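Local coordinates for MdbA protein (Corynebacterium matruchotii ATCC 14266, PDB 6BO0) that acts as a thiol-disulfide oxidoreductase of the DsbA family, probably forming disulfide bonds in exported proteins, at residues A[8-13]-A[136-141]. Sequence-based numbering, arbitrary orientation.
Sequences KFAETY and AKILGA
Leu139 reaches with one methyl, CD2, against Phe9 and Ala10 of the short helix 9-12 and Tyr13, the residue that follows it. Leu139 CD2 lies 4.0 Å from Tyr13 CB and 4.2 Å from Phe9 CB. Backbone meets it as well, with Phe9 O at 3.5 Å and Tyr13 O at 3.6 Å from Leu139 CD2. The Phe9 carbonyl is already engaged as acceptor for Tyr13 N, so an apolar methyl can pack beside it. Leucine suits the place because its fork carries a methyl well beyond the backbone: CG stands anti to the carbonyl carbon (chi1 -65°), and the branch at CG sends CD2 across to the helix.

Ile138 adds a second, shorter prong. Its CG2, anti to the backbone N, packs 3.9 Å from Ala10 CB, while the same Ala10 CB lies 3.7 Å from Ile138 O. The small alanine lets the backbones come close, with Ala10 CA and Leu139 CA 5.4 Å apart.

Of their side chains the two aromatic residues bring CB to Leu139 and lead their rings away. Tyr13 CE2 sits 3.9 Å above the plane of the Phe9 ring, offset toward its rim, whereas Phe9 CB meets the Tyr13 ring at its edge. Both side chains pack on Met115 of helix 106-118, and the Tyr13 hydroxyl is hydrogen-bonded to Glu119, which satisfies the polar tip of a buried residue.

Gly140 is the C-prime residue, with Ala141 N bonded to Ala136 O and Gly140 N to Lys137 O; at phi 100° a CB would be jammed against Leu139 O, so glycine suits the place. The contact thus joins an N-terminal helical turn to the C-terminal end of helix 129-138, closed by a Schellman motif, within the helical part of a DsbA-like thioredoxin fold.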
loop_
_atom_site.group_PDB
_atom_site.type_symbol
_atom_site.label_atom_id
_atom_site.label_comp_id
_atom_site.label_asym_id
_atom_site.label_seq_id
_atom_site.Cartn_x
_atom_site.Cartn_y
_atom_site.Cartn_z
ATOM N N LYS A 8 -7.169 4.332 -19.581
ATOM C CA LYS A 8 -8.387 3.645 -19.111
ATOM C C LYS A 8 -8.395 3.214 -17.641
ATOM O O LYS A 8 -9.474 2.794 -17.127
ATOM C CB LYS A 8 -8.734 2.450 -20.015
ATOM C CG LYS A 8 -9.623 2.805 -21.206
ATOM C CD LYS A 8 -9.001 3.827 -22.153
ATOM C CE LYS A 8 -9.477 5.253 -21.892
ATOM N NZ LYS A 8 -9.034 6.202 -22.949
ATOM N N PHE A 9 -7.250 3.323 -16.962
ATOM C CA PHE A 9 -7.119 3.023 -15.575
ATOM C C PHE A 9 -8.068 3.880 -14.798
ATOM O O PHE A 9 -8.466 3.467 -13.745
ATOM C CB PHE A 9 -5.662 3.294 -15.098
ATOM C CG PHE A 9 -4.659 2.218 -15.472
ATOM C CD1 PHE A 9 -5.028 1.146 -16.297
ATOM C CD2 PHE A 9 -3.361 2.285 -15.008
ATOM C CE1 PHE A 9 -4.110 0.164 -16.647
ATOM C CE2 PHE A 9 -2.432 1.314 -15.373
ATOM C CZ PHE A 9 -2.806 0.246 -16.173
ATOM N N ALA A 10 -8.413 5.087 -15.287
ATOM C CA ALA A 10 -9.292 5.972 -14.513
ATOM C C ALA A 10 -10.689 5.360 -14.312
ATOM O O ALA A 10 -11.372 5.655 -13.336
ATOM C CB ALA A 10 -9.397 7.337 -15.190
ATOM N N GLU A 11 -11.098 4.523 -15.261
ATOM C CA GLU A 11 -12.366 3.787 -15.167
ATOM C C GLU A 11 -12.211 2.546 -14.307
ATOM O O GLU A 11 -13.120 2.161 -13.591
ATOM C CB GLU A 11 -12.869 3.360 -16.558
ATOM C CG GLU A 11 -13.121 4.489 -17.549
ATOM C CD GLU A 11 -13.441 4.013 -18.983
ATOM O OE1 GLU A 11 -13.357 2.791 -19.290
ATOM O OE2 GLU A 11 -13.789 4.868 -19.834
ATOM N N THR A 12 -11.056 1.912 -14.406
ATOM C CA THR A 12 -10.814 0.629 -13.775
ATOM C C THR A 12 -10.590 0.745 -12.265
ATOM O O THR A 12 -11.103 -0.081 -11.504
ATOM C CB THR A 12 -9.624 -0.070 -14.474
ATOM O OG1 THR A 12 -9.898 -0.153 -15.882
ATOM C CG2 THR A 12 -9.410 -1.466 -13.959
ATOM N N TYR A 13 -9.821 1.758 -11.857
ATOM C CA TYR A 13 -9.405 1.945 -10.486
ATOM C C TYR A 13 -10.034 3.219 -9.949
ATOM O O TYR A 13 -9.385 4.251 -9.829
ATOM C CB TYR A 13 -7.872 1.962 -10.423
ATOM C CG TYR A 13 -7.281 0.699 -11.022
ATOM C CD1 TYR A 13 -7.417 -0.524 -10.388
ATOM C CD2 TYR A 13 -6.604 0.734 -12.229
ATOM C CE1 TYR A 13 -6.920 -1.690 -10.951
ATOM C CE2 TYR A 13 -6.089 -0.417 -12.787
ATOM C CZ TYR A 13 -6.248 -1.628 -12.144
ATOM O OH TYR A 13 -5.739 -2.773 -12.716
ATOM N N ALA A 136 -0.470 8.257 -11.449
ATOM C CA ALA A 136 -1.075 8.944 -10.316
ATOM C C ALA A 136 -1.969 10.082 -10.784
ATOM O O ALA A 136 -3.074 10.285 -10.249
ATOM C CB ALA A 136 0.005 9.448 -9.351
ATOM N N LYS A 137 -1.510 10.832 -11.795
ATOM C CA LYS A 137 -2.325 11.913 -12.347
ATOM C C LYS A 137 -3.644 11.369 -12.911
ATOM O O LYS A 137 -4.715 11.925 -12.649
ATOM C CB LYS A 137 -1.553 12.667 -13.413
ATOM C CG LYS A 137 -2.297 13.879 -13.975
ATOM C CD LYS A 137 -1.446 14.654 -14.960
ATOM C CE LYS A 137 -2.190 15.873 -15.491
ATOM N NZ LYS A 137 -2.466 16.870 -14.428
ATOM N N ILE A 138 -3.562 10.280 -13.663
ATOM C CA ILE A 138 -4.745 9.666 -14.245
ATOM C C ILE A 138 -5.741 9.245 -13.137
ATOM O O ILE A 138 -6.964 9.349 -13.314
ATOM C CB ILE A 138 -4.337 8.475 -15.149
ATOM C CG1 ILE A 138 -3.612 8.984 -16.420
ATOM C CG2 ILE A 138 -5.551 7.648 -15.561
ATOM C CD1 ILE A 138 -2.822 7.926 -17.170
ATOM N N LEU A 139 -5.210 8.794 -11.996
ATOM C CA LEU A 139 -6.038 8.354 -10.865
ATOM C C LEU A 139 -6.421 9.479 -9.910
ATOM O O LEU A 139 -6.959 9.212 -8.849
ATOM C CB LEU A 139 -5.368 7.208 -10.127
ATOM C CG LEU A 139 -5.243 5.945 -10.980
ATOM C CD1 LEU A 139 -4.711 4.823 -10.078
ATOM C CD2 LEU A 139 -6.526 5.513 -11.651
ATOM N N GLY A 140 -6.182 10.722 -10.295
ATOM C CA GLY A 140 -6.741 11.846 -9.572
ATOM C C GLY A 140 -5.839 12.560 -8.594
ATOM O O GLY A 140 -6.313 13.418 -7.852
ATOM N N ALA A 141 -4.538 12.257 -8.588
ATOM C CA ALA A 141 -3.636 12.912 -7.635
ATOM C C ALA A 141 -3.533 14.416 -7.906
ATOM O O ALA A 141 -3.624 14.863 -9.048
ATOM C CB ALA A 141 -2.261 12.278 -7.699
#